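Local coordinates for protein cellulose 1,4-beta-cellobiosidase (PDB 4JJJ) that probably cleaves cellobiose units from cellulose chains, this chain being the family 48 glycoside hydrolase domain of a longer enzyme, at residues I38-D43 and R617-A622; N121-G126 and V279-C284; L360-W365 and S393-M398; D468-G473 and H489-S494. The protein carries 1 engineered substitution. All blocks are in the same frame, centred on the assembly; numbering follows the deposited sequence. Where two conformers were deposited one is given.

Overall arrangement
All four contacts lie within the single family 48 catalytic domain, and contact 1 closes a long loop of chain inside which the other three are nested. Contact 1 is fully buried and the most highly charged, built from arginines, a glutamate and bound sugar. Contact 2, about 39 Å from it between centres, joins two partly exposed loops by methyls and a proline ring touching a methyl and carbonyls, with an outside lysine bonding to both. Contacts 3 and 4, partly buried and about 7 Å apart at their nearest atoms, turn apolar or aromatic side chains inward and an acidic group outward beside zinc, a site less certain in contact 4. Helix 435-450 touches a segment of each.

Contact 1 (I38-D43 and R617-A622); sequences IVEAPD and RHRFWA. With GLC (alpha-D-glucopyranose), chain C; BGC (beta-D-glucopyranose), chain B; BGC (beta-D-glucopyranose), chain D.
Glu-40 and Arg-619 approach from opposite directions as two flat groups lying almost in one plane, 7° apart. The arginine offers its side rather than its end: Arg-619 NH2 donates to Glu-40 OE1 at 2.9 Å and Arg-619 NE to Glu-40 OE2 at 2.9 Å, each oxygen using its syn lone pair. This bidentate salt bridge fixes the rotation of both groups. With CG1 anti to the backbone N (chi1 -179°), Ile-38 sets that atom over the centre of the Arg-617 guanidinium, 3.8 Å from CZ, and CD1 extends toward Arg-619. Arg-617 meets Glu-40 through a water that donates to OE1 and accepts from NH1, and Glu-545 forms salt bridges with both arginines. Glu-40 OE2 is bonded to His-32 and accepts from O2 of the chain D glucose at 2.7 Å; Trp-621 NE1 donates to that same O2, which lies in the indole plane at its edge, at 3.0 Å. A leucine in place of Arg-619 would probably cost Glu-40 its two-point grip, leaving the carboxylate less firmly oriented toward the sugar, and deprive Glu-545 of one arginine. Charged and aromatic side chains round glucose hydroxyls mark the glycan-binding pocket, near Glu-51, the predicted proton donor.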
# COMPACT_ATOMS: atom_id res chain seq x y z
N ILE A 38 1.68 12.97 -12.15
CA ILE A 38 2.03 11.60 -11.96
C ILE A 38 0.75 10.86 -11.62
O ILE A 38 -0.01 11.28 -10.75
CB ILE A 38 3.13 11.43 -10.84
CG1 ILE A 38 3.51 9.93 -10.67
CG2 ILE A 38 2.72 12.06 -9.55
CD1 ILE A 38 4.82 9.82 -9.94
N VAL A 39 0.51 9.75 -12.33
CA VAL A 39 -0.74 9.02 -12.20
C VAL A 39 -0.42 7.50 -12.20
O VAL A 39 0.00 6.91 -13.22
CB VAL A 39 -1.73 9.34 -13.36
CG1 VAL A 39 -3.01 8.59 -13.21
CG2 VAL A 39 -1.91 10.91 -13.42
N GLU A 40 -0.53 6.88 -11.01
CA GLU A 40 -0.06 5.49 -10.89
C GLU A 40 -0.73 4.70 -9.80
O GLU A 40 -0.97 3.50 -9.92
CB GLU A 40 1.47 5.39 -10.79
CG GLU A 40 2.09 6.11 -9.60
CD GLU A 40 3.61 6.38 -9.75
OE1 GLU A 40 4.13 6.30 -10.87
OE2 GLU A 40 4.18 6.59 -8.63
N ALA A 41 -1.00 5.31 -8.66
CA ALA A 41 -1.69 4.74 -7.54
C ALA A 41 -2.45 5.84 -6.85
O ALA A 41 -3.64 5.89 -7.01
CB ALA A 41 -0.83 3.87 -6.60
N PRO A 42 -1.77 6.87 -6.31
CA PRO A 42 -2.35 8.22 -6.25
C PRO A 42 -2.45 8.71 -7.69
O PRO A 42 -1.78 8.15 -8.58
CB PRO A 42 -1.38 9.01 -5.37
CG PRO A 42 -0.09 8.38 -5.67
CD PRO A 42 -0.33 6.89 -5.83
N ASP A 43 -3.18 9.81 -7.87
CA ASP A 43 -3.34 10.37 -9.20
C ASP A 43 -2.88 11.81 -9.30
O ASP A 43 -3.14 12.44 -10.34
CB ASP A 43 -4.78 10.16 -9.72
CG ASP A 43 -5.83 10.91 -9.00
OD1 ASP A 43 -5.55 11.88 -8.25
OD2 ASP A 43 -7.07 10.53 -9.11
N ARG A 617 11.83 11.53 -12.24
CA ARG A 617 10.94 11.78 -11.14
C ARG A 617 11.63 11.48 -9.76
O ARG A 617 12.49 10.58 -9.67
CB ARG A 617 9.67 10.89 -11.25
CG ARG A 617 8.73 11.41 -12.32
CD ARG A 617 7.80 10.37 -12.77
NE ARG A 617 6.62 10.95 -13.44
CZ ARG A 617 5.59 10.21 -13.85
NH1 ARG A 617 5.65 8.88 -13.86
NH2 ARG A 617 4.49 10.81 -14.32
N HIS A 618 11.17 12.20 -8.77
CA HIS A 618 11.66 12.09 -7.36
C HIS A 618 10.43 11.74 -6.53
O HIS A 618 9.80 12.56 -5.85
CB HIS A 618 12.29 13.41 -6.99
CG HIS A 618 13.44 13.74 -7.88
ND1 HIS A 618 13.22 14.44 -9.03
CD2 HIS A 618 14.78 13.46 -7.87
CE1 HIS A 618 14.35 14.58 -9.70
NE2 HIS A 618 15.32 14.03 -9.00
N ARG A 619 10.07 10.44 -6.48
CA ARG A 619 9.04 9.85 -5.63
C ARG A 619 9.61 9.77 -4.22
O ARG A 619 10.69 9.28 -4.03
CB ARG A 619 8.64 8.47 -6.09
CG ARG A 619 7.94 8.48 -7.47
CD ARG A 619 7.75 7.00 -7.89
NE ARG A 619 7.06 6.91 -9.18
CZ ARG A 619 7.63 6.97 -10.36
NH1 ARG A 619 8.93 7.14 -10.48
NH2 ARG A 619 6.87 6.85 -11.43
N PHE A 620 8.85 10.26 -3.29
CA PHE A 620 9.33 10.25 -1.87
C PHE A 620 9.81 8.88 -1.39
O PHE A 620 10.92 8.72 -0.86
CB PHE A 620 8.29 10.81 -0.96
CG PHE A 620 8.74 10.96 0.48
CD1 PHE A 620 9.61 12.00 0.86
CD2 PHE A 620 8.39 10.05 1.48
CE1 PHE A 620 10.07 12.16 2.16
CE2 PHE A 620 8.86 10.20 2.78
CZ PHE A 620 9.71 11.25 3.12
N TRP A 621 8.98 7.89 -1.59
CA TRP A 621 9.27 6.55 -1.11
C TRP A 621 10.54 6.08 -1.78
O TRP A 621 11.33 5.42 -1.15
CB TRP A 621 8.11 5.63 -1.31
CG TRP A 621 7.82 5.08 -2.71
CD1 TRP A 621 6.85 5.47 -3.55
CD2 TRP A 621 8.52 4.00 -3.43
NE1 TRP A 621 6.86 4.73 -4.68
CE2 TRP A 621 7.85 3.79 -4.63
CE3 TRP A 621 9.58 3.14 -3.09
CZ2 TRP A 621 8.20 2.82 -5.52
CZ3 TRP A 621 9.92 2.17 -3.95
CH2 TRP A 621 9.24 2.00 -5.19
N ALA A 622 10.75 6.35 -3.04
CA ALA A 622 11.90 5.83 -3.78
C ALA A 622 13.17 6.50 -3.26
O ALA A 622 14.24 5.90 -3.17
CB ALA A 622 11.73 6.05 -5.28
C1 GLC C . 6.07 2.26 -12.39
C2 GLC C . 5.01 1.32 -11.97
C3 GLC C . 4.14 1.94 -10.85
C4 GLC C . 5.01 2.37 -9.66
C5 GLC C . 6.12 3.26 -10.24
C6 GLC C . 7.16 3.72 -9.27
O1 GLC C . 5.34 3.32 -12.86
O2 GLC C . 4.06 1.13 -13.12
O3 GLC C . 3.09 1.07 -10.46
O4 GLC C . 4.24 3.18 -8.76
O5 GLC C . 6.85 2.55 -11.25
O6 GLC C . 7.84 2.60 -8.79
C2 BGC B . 4.94 0.86 -11.74
C3 BGC B . 4.10 1.53 -10.66
C4 BGC B . 5.00 2.26 -9.64
C5 BGC B . 6.11 3.13 -10.26
C6 BGC B . 7.18 3.56 -9.24
C1 BGC B . 5.97 1.82 -12.30
O1 BGC B . 6.77 1.06 -13.27
O2 BGC B . 3.97 0.42 -12.75
O3 BGC B . 3.28 0.57 -9.99
O4 BGC B . 4.24 3.11 -8.78
O5 BGC B . 6.80 2.40 -11.27
O6 BGC B . 7.91 2.48 -8.72
C2 BGC D . 3.62 3.76 -6.60
C3 BGC D . 3.39 3.30 -5.16
C4 BGC D . 2.52 2.01 -5.14
C5 BGC D . 3.03 0.95 -6.14
C6 BGC D . 2.07 -0.21 -6.23
C1 BGC D . 4.17 2.64 -7.46
O2 BGC D . 4.58 4.82 -6.61
O3 BGC D . 2.76 4.40 -4.45
O4 BGC D . 2.51 1.50 -3.79
O5 BGC D . 3.20 1.58 -7.42
O6 BGC D . 0.78 0.23 -6.61
O HOH W 1 2.34 8.97 -14.49
O HOH W 2 3.69 6.75 -13.49

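Contact 2 (N121-G126 and V279-C284); sequences NNVPVG and VGATSC
A small disulfide-closed loop, ending at Cys-284, rests through Ala-281 and Thr-282 on Val-123 and Pro-124 of the loop that leads to helix 131-138. The two backbones come closest where the CA atoms of Val-123 and Thr-282 are 4.6 Å apart. Val-123 touches with both methyls: CG2 packs alongside Ala-281 CB at 3.7 Å, and CG1, anti to the backbone N (chi1 166°), lies 3.4 Å from Ala-281 O. Next to it the Pro-124 ring rests on two carbonyls, chiefly through CD, which is 3.6 Å from Ala-281 O and 3.7 Å from Thr-282 O. Residues 279-284 are wound into a tight turn, 281-283 having helical backbone angles and Gly-280 O accepting from both Ser-283 N and Cys-284 N. Gly-280 itself has a positive phi at which a side chain would be jammed against the preceding carbonyl. The Cys-278 to Cys-284 disulfide closes the turn at its base. Toward the surface, Thr-282 CG2 sits 3.7 Å from Asn-122 ND2, the two side chains crossing at a slant. Polar bonding between the loops runs through a third residue, Lys-273, whose NZ is hydrogen-bonded to Pro-124 O, Ala-281 O and Cys-284 O, while Tyr-105 also touches Val-123.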
# COMPACT_ATOMS: atom_id res chain seq x y z
N ASN A 121 -29.36 -7.44 2.35
CA ASN A 121 -29.53 -7.93 3.72
C ASN A 121 -29.64 -9.44 3.91
O ASN A 121 -29.49 -9.90 5.09
CB ASN A 121 -30.81 -7.33 4.34
CG ASN A 121 -30.71 -5.85 4.51
OD1 ASN A 121 -29.67 -5.34 4.92
ND2 ASN A 121 -31.76 -5.14 4.15
N ASN A 122 -29.85 -10.18 2.85
CA ASN A 122 -29.96 -11.68 2.94
C ASN A 122 -28.61 -12.37 2.97
O ASN A 122 -28.55 -13.57 3.11
CB ASN A 122 -30.82 -12.26 1.80
CG ASN A 122 -30.22 -12.07 0.41
OD1 ASN A 122 -29.30 -11.30 0.19
ND2 ASN A 122 -30.77 -12.78 -0.54
N VAL A 123 -27.50 -11.60 2.85
CA VAL A 123 -26.19 -12.21 2.87
C VAL A 123 -25.66 -12.12 4.29
O VAL A 123 -25.58 -11.05 4.84
CB VAL A 123 -25.27 -11.51 1.89
CG1 VAL A 123 -23.84 -11.91 2.16
CG2 VAL A 123 -25.65 -11.82 0.46
N PRO A 124 -25.40 -13.27 4.93
CA PRO A 124 -24.88 -13.25 6.28
C PRO A 124 -23.49 -12.57 6.41
O PRO A 124 -22.66 -12.81 5.57
CB PRO A 124 -24.82 -14.72 6.66
CG PRO A 124 -25.64 -15.44 5.66
CD PRO A 124 -25.70 -14.63 4.44
N VAL A 125 -23.38 -11.72 7.40
CA VAL A 125 -22.14 -11.07 7.85
C VAL A 125 -21.79 -11.63 9.23
O VAL A 125 -22.64 -11.79 10.17
CB VAL A 125 -22.28 -9.55 7.82
CG1 VAL A 125 -21.04 -8.74 8.24
CG2 VAL A 125 -22.72 -9.14 6.41
N GLY A 126 -20.49 -11.93 9.38
CA GLY A 126 -20.04 -12.43 10.67
C GLY A 126 -19.89 -11.41 11.77
O GLY A 126 -20.21 -10.21 11.59
N VAL A 279 -18.18 -19.95 -0.95
CA VAL A 279 -18.69 -19.81 -2.31
C VAL A 279 -20.20 -19.64 -2.14
O VAL A 279 -20.84 -20.50 -1.52
CB VAL A 279 -18.38 -21.03 -3.18
CG1 VAL A 279 -19.02 -20.91 -4.53
CG2 VAL A 279 -16.90 -21.16 -3.35
N GLY A 280 -20.75 -18.56 -2.67
CA GLY A 280 -22.17 -18.24 -2.54
C GLY A 280 -22.37 -17.29 -1.37
O GLY A 280 -22.26 -17.67 -0.21
N ALA A 281 -22.64 -16.03 -1.67
CA ALA A 281 -22.79 -15.08 -0.64
C ALA A 281 -23.89 -15.41 0.39
O ALA A 281 -23.68 -15.21 1.55
CB ALA A 281 -22.96 -13.70 -1.20
N THR A 282 -25.02 -16.02 -0.03
CA THR A 282 -26.06 -16.36 0.95
C THR A 282 -25.79 -17.66 1.69
O THR A 282 -26.33 -17.81 2.75
CB THR A 282 -27.48 -16.46 0.30
OG1 THR A 282 -27.37 -17.38 -0.81
CG2 THR A 282 -27.87 -15.12 -0.22
N SER A 283 -24.88 -18.48 1.17
CA SER A 283 -24.55 -19.82 1.67
C SER A 283 -23.38 -19.79 2.62
O SER A 283 -23.42 -20.44 3.65
CB SER A 283 -24.14 -20.77 0.53
OG SER A 283 -25.26 -21.17 -0.21
N CYS A 284 -22.35 -19.03 2.26
CA CYS A 284 -21.13 -18.96 3.12
C CYS A 284 -21.49 -18.35 4.44
O CYS A 284 -21.97 -17.25 4.47
CB CYS A 284 -20.03 -18.26 2.37
SG CYS A 284 -18.51 -18.17 3.42

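Contact 3 (L360-W365 and S393-M398); sequences LEFLQW and SQFYGM. With ZN (zinc ion), chain T.
The last turns of helix 348-365 run past a tight hairpin, Phe-362 and Phe-395 being the closest pair with CA atoms 7.3 Å apart. The hairpin is a two-residue beta hairpin with a type I' turn from Phe-395 to Met-398, whose ends are joined by backbone bonds in both directions, and it brings Phe-395 into an aromatic cluster with Phe-362 and Trp-365. Phe-395 CB sits over the six-membered ring of Trp-365 in a CH-pi contact, 3.4 Å from the centroid and 9° off the normal; with CG anti to the backbone N (chi1 176°), the phenyl ring runs on toward Phe-362. The indole and phenyl planes are near parallel but slid apart, barely overlapping. Phe-395 CZ reaches Phe-362 CB at 3.7 Å; these rings meet obliquely, planes at 58°. Phe-362 CD1 lies over one face of Phe-395, toward its rim, and Tyr-396 CD2 over the centre of the opposite face. The indole is fixed by Trp-365 NE1 bonding to Asp-476 O. A valine in place of Trp-365 would probably open a gap over Phe-395 CB and strip Asp-476 O of its donor. At the outer rim Tyr-396 OH donates to Glu-361 OE1 at 2.6 Å, an oxygen that Trp-478 NE1 also reaches, while Glu-361 OE2 binds zinc at 2.0 Å together with Asp-357 and a water.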
# COMPACT_ATOMS: atom_id res chain seq x y z
N LEU A 360 4.53 -16.85 6.11
CA LEU A 360 5.60 -17.58 5.52
C LEU A 360 5.11 -18.76 4.71
O LEU A 360 5.71 -19.02 3.63
CB LEU A 360 6.59 -18.06 6.60
CG LEU A 360 7.49 -16.90 7.13
CD1 LEU A 360 8.04 -17.32 8.52
CD2 LEU A 360 8.57 -16.62 6.11
N GLU A 361 4.10 -19.48 5.16
CA GLU A 361 3.54 -20.59 4.34
C GLU A 361 2.95 -20.08 3.02
O GLU A 361 3.26 -20.64 1.99
CB GLU A 361 2.44 -21.27 5.10
CG GLU A 361 2.93 -22.07 6.25
CD GLU A 361 1.86 -22.99 6.84
OE1 GLU A 361 0.87 -23.31 6.20
OE2 GLU A 361 1.94 -23.37 8.06
N PHE A 362 2.23 -18.96 3.09
CA PHE A 362 1.64 -18.31 1.90
C PHE A 362 2.67 -17.92 0.87
O PHE A 362 2.56 -18.26 -0.29
CB PHE A 362 0.91 -17.05 2.39
CG PHE A 362 0.21 -16.23 1.38
CD1 PHE A 362 -0.91 -16.66 0.73
CD2 PHE A 362 0.55 -14.87 1.24
CE1 PHE A 362 -1.63 -15.83 -0.11
CE2 PHE A 362 -0.20 -14.06 0.39
CZ PHE A 362 -1.27 -14.51 -0.28
N LEU A 363 3.78 -17.28 1.31
CA LEU A 363 4.79 -16.87 0.42
C LEU A 363 5.51 -18.05 -0.29
O LEU A 363 5.87 -18.03 -1.43
CB LEU A 363 5.77 -16.00 1.17
CG LEU A 363 5.29 -14.66 1.68
CD1 LEU A 363 6.40 -13.93 2.43
CD2 LEU A 363 4.73 -13.76 0.53
N GLN A 364 5.67 -19.14 0.47
CA GLN A 364 6.30 -20.34 -0.06
C GLN A 364 5.34 -21.04 -1.06
O GLN A 364 5.81 -21.47 -2.13
CB GLN A 364 6.72 -21.28 1.06
CG GLN A 364 7.47 -22.48 0.60
CD GLN A 364 8.77 -22.23 -0.18
OE1 GLN A 364 9.84 -22.24 0.37
NE2 GLN A 364 8.71 -21.91 -1.47
N TRP A 365 4.07 -21.10 -0.73
CA TRP A 365 3.04 -21.67 -1.59
C TRP A 365 3.03 -20.93 -2.92
O TRP A 365 2.84 -21.53 -3.99
CB TRP A 365 1.70 -21.57 -0.92
CG TRP A 365 0.53 -21.90 -1.81
CD1 TRP A 365 0.27 -23.07 -2.44
CD2 TRP A 365 -0.55 -21.01 -2.16
NE1 TRP A 365 -0.88 -22.97 -3.17
CE2 TRP A 365 -1.45 -21.74 -2.98
CE3 TRP A 365 -0.86 -19.70 -1.81
CZ2 TRP A 365 -2.57 -21.17 -3.52
CZ3 TRP A 365 -1.99 -19.11 -2.39
CH2 TRP A 365 -2.86 -19.83 -3.18
N SER A 393 -6.30 -23.77 -7.69
CA SER A 393 -5.49 -23.96 -6.49
C SER A 393 -6.05 -23.29 -5.24
O SER A 393 -6.61 -22.20 -5.27
CB SER A 393 -4.06 -23.42 -6.75
OG SER A 393 -3.17 -23.83 -5.76
N GLN A 394 -5.78 -23.87 -4.07
CA GLN A 394 -6.24 -23.31 -2.80
C GLN A 394 -5.12 -23.20 -1.76
O GLN A 394 -4.11 -23.95 -1.80
CB GLN A 394 -7.38 -24.10 -2.24
CG GLN A 394 -8.64 -23.95 -3.07
CD GLN A 394 -9.78 -24.71 -2.45
OE1 GLN A 394 -9.79 -25.92 -2.55
NE2 GLN A 394 -10.68 -24.04 -1.78
N PHE A 395 -5.33 -22.31 -0.83
CA PHE A 395 -4.43 -22.12 0.33
C PHE A 395 -5.43 -21.88 1.48
O PHE A 395 -6.10 -20.86 1.57
CB PHE A 395 -3.53 -20.92 0.11
CG PHE A 395 -2.67 -20.60 1.30
CD1 PHE A 395 -1.52 -21.22 1.48
CD2 PHE A 395 -3.00 -19.59 2.17
CE1 PHE A 395 -0.66 -20.92 2.57
CE2 PHE A 395 -2.27 -19.27 3.29
CZ PHE A 395 -1.05 -19.95 3.46
N TYR A 396 -5.48 -22.82 2.44
CA TYR A 396 -6.36 -22.73 3.58
C TYR A 396 -7.80 -22.43 3.16
O TYR A 396 -8.49 -21.60 3.76
CB TYR A 396 -5.80 -21.80 4.67
CG TYR A 396 -4.61 -22.28 5.42
CD1 TYR A 396 -4.78 -22.82 6.66
CD2 TYR A 396 -3.33 -22.25 4.90
CE1 TYR A 396 -3.71 -23.33 7.34
CE2 TYR A 396 -2.26 -22.75 5.56
CZ TYR A 396 -2.46 -23.32 6.77
OH TYR A 396 -1.35 -23.74 7.49
N GLY A 397 -8.19 -23.05 2.08
CA GLY A 397 -9.57 -22.89 1.57
C GLY A 397 -9.85 -21.63 0.75
O GLY A 397 -10.98 -21.45 0.28
N MET A 398 -8.89 -20.73 0.70
CA MET A 398 -8.93 -19.58 -0.19
C MET A 398 -8.42 -19.93 -1.57
O MET A 398 -7.74 -20.97 -1.75
CB MET A 398 -8.14 -18.41 0.47
CG MET A 398 -8.74 -17.95 1.71
SD MET A 398 -8.12 -16.28 2.16
CE MET A 398 -6.40 -16.76 2.43
ZN ZN T . 3.32 -23.22 9.47
O HOH W 3 2.73 -24.59 10.89

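Contact 4 (D468-G473 and H489-S494); sequences DLEWSG and HVQVVS. With ZN (zinc ion), chain E.
Glu-470 and Gln-491 form the central hydrogen-bonded pair of this antiparallel hairpin, Glu-470 N donating to Gln-491 O at 2.8 Å and Gln-491 N to Glu-470 O at 3.0 Å. Ser-472 and His-489 make a second such pair, and on the outside Ser-472 OG lies 3.3 Å from His-489 CB. The N-to-C directions of the two short strands lie 148° apart, their axes approaching to 4.7 Å. At the other end Val-493 and Ser-494 both face Asp-468, a classic beta bulge held chiefly by Val-493 N donating to Asp-468 O at 2.9 Å.

Between the hydrogen-bonded pairs, the non-hydrogen-bonded pairs put their side chains on the inner face. Trp-471 and Val-490 lie side by side, and Val-490 CB stands over the six-membered ring, 3.6 Å from its centroid and 18° off the normal. With CG anti to the carbonyl carbon (chi1 -68°), the indole leans across toward the neighbouring strand. Leu-469 CD2 meets Val-492 CG2 at 3.7 Å.

A second shell sets this face. Trp-471 NE1 bonds to Asn-412 O, Gln-418 of helix 416-432 touches Leu-469 and Trp-471, and Trp-447 of helix 435-450 touches both Val-490 and Val-492. On the other face a water joins Glu-470 O to Ser-472 OG, and a zinc lies 2.0 Å from Asp-468 OD2; it is probably only partly occupied, and its shell is doubtful. The hairpin is thus amphipathic: its apolar side packs against the two helices, while its acidic and hydroxyl groups face water and could attract metal ions.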
# COMPACT_ATOMS: atom_id res chain seq x y z
N ASP A 468 8.33 -5.38 -15.54
CA ASP A 468 7.03 -6.02 -15.73
C ASP A 468 7.18 -7.51 -15.79
O ASP A 468 8.10 -8.04 -16.47
CB ASP A 468 6.38 -5.50 -17.04
CG ASP A 468 4.94 -5.86 -17.18
OD1 ASP A 468 4.13 -5.77 -16.21
OD2 ASP A 468 4.58 -6.14 -18.37
N LEU A 469 6.27 -8.21 -15.12
CA LEU A 469 6.26 -9.63 -15.04
C LEU A 469 4.97 -10.17 -15.72
O LEU A 469 3.93 -9.51 -15.69
CB LEU A 469 6.23 -10.08 -13.61
CG LEU A 469 7.39 -9.61 -12.73
CD1 LEU A 469 7.26 -10.09 -11.35
CD2 LEU A 469 8.75 -10.00 -13.30
N GLU A 470 5.08 -11.35 -16.34
CA GLU A 470 3.95 -12.06 -16.92
C GLU A 470 3.84 -13.45 -16.29
O GLU A 470 4.82 -14.26 -16.33
CB GLU A 470 4.10 -12.26 -18.43
CG GLU A 470 2.87 -12.91 -19.09
CD GLU A 470 1.62 -12.06 -19.26
OE1 GLU A 470 1.72 -10.85 -19.08
OE2 GLU A 470 0.55 -12.62 -19.57
N TRP A 471 2.70 -13.71 -15.66
CA TRP A 471 2.47 -14.92 -14.89
C TRP A 471 1.58 -15.90 -15.74
O TRP A 471 0.77 -15.50 -16.55
CB TRP A 471 1.64 -14.54 -13.67
CG TRP A 471 2.43 -13.70 -12.72
CD1 TRP A 471 2.49 -12.34 -12.62
CD2 TRP A 471 3.43 -14.23 -11.78
NE1 TRP A 471 3.48 -11.95 -11.68
CE2 TRP A 471 4.04 -13.10 -11.14
CE3 TRP A 471 3.80 -15.50 -11.41
CZ2 TRP A 471 5.05 -13.24 -10.22
CZ3 TRP A 471 4.76 -15.63 -10.43
CH2 TRP A 471 5.40 -14.54 -9.91
N SER A 472 1.77 -17.17 -15.46
CA SER A 472 0.98 -18.18 -16.04
C SER A 472 0.87 -19.36 -15.09
O SER A 472 1.74 -19.60 -14.29
CB SER A 472 1.48 -18.58 -17.42
OG SER A 472 2.79 -19.07 -17.36
N GLY A 473 -0.16 -20.19 -15.31
CA GLY A 473 -0.28 -21.34 -14.46
C GLY A 473 -0.76 -21.10 -13.03
O GLY A 473 -1.37 -20.04 -12.73
N HIS A 489 4.40 -20.29 -13.37
CA HIS A 489 5.46 -19.67 -14.10
C HIS A 489 5.45 -18.16 -14.13
O HIS A 489 4.45 -17.57 -14.13
CB HIS A 489 5.39 -20.10 -15.62
CG HIS A 489 5.34 -21.55 -15.83
ND1 HIS A 489 6.49 -22.29 -15.94
CD2 HIS A 489 4.31 -22.40 -15.98
CE1 HIS A 489 6.17 -23.55 -16.13
NE2 HIS A 489 4.84 -23.64 -16.20
N VAL A 490 6.64 -17.58 -14.16
CA VAL A 490 6.76 -16.18 -14.38
C VAL A 490 7.91 -15.93 -15.40
O VAL A 490 9.01 -16.57 -15.36
CB VAL A 490 7.06 -15.43 -13.05
CG1 VAL A 490 8.41 -15.80 -12.45
CG2 VAL A 490 7.10 -13.95 -13.28
N GLN A 491 7.70 -14.90 -16.24
CA GLN A 491 8.75 -14.40 -17.13
C GLN A 491 8.79 -12.84 -17.00
O GLN A 491 7.75 -12.18 -16.74
CB GLN A 491 8.59 -14.94 -18.60
CG GLN A 491 7.32 -14.50 -19.22
CD GLN A 491 7.17 -15.02 -20.65
OE1 GLN A 491 8.13 -15.06 -21.40
NE2 GLN A 491 5.91 -15.16 -21.02
N VAL A 492 10.01 -12.34 -17.08
CA VAL A 492 10.27 -10.91 -17.05
C VAL A 492 10.10 -10.44 -18.50
O VAL A 492 10.84 -10.94 -19.39
CB VAL A 492 11.67 -10.58 -16.51
CG1 VAL A 492 11.93 -9.08 -16.53
CG2 VAL A 492 11.78 -11.18 -15.10
N VAL A 493 9.21 -9.49 -18.72
CA VAL A 493 8.96 -8.95 -20.06
C VAL A 493 9.38 -7.50 -20.28
O VAL A 493 9.21 -6.97 -21.40
CB VAL A 493 7.48 -9.17 -20.47
CG1 VAL A 493 7.20 -10.70 -20.50
CG2 VAL A 493 6.53 -8.49 -19.58
N SER A 494 9.76 -6.78 -19.22
CA SER A 494 10.35 -5.43 -19.39
C SER A 494 11.27 -5.16 -18.24
O SER A 494 11.15 -5.83 -17.18
CB SER A 494 9.33 -4.37 -19.50
OG SER A 494 8.75 -4.00 -18.32
ZN ZN E . 2.71 -6.70 -18.86
O HOH W 4 1.57 -5.81 -16.97
O HOH W 5 3.18 -8.42 -17.87
O HOH W 6 4.64 -16.82 -17.51
O HOH W 7 2.91 -6.33 -18.49
O HOH W 8 1.64 -5.08 -18.34
O HOH W 9 3.01 -7.27 -21.04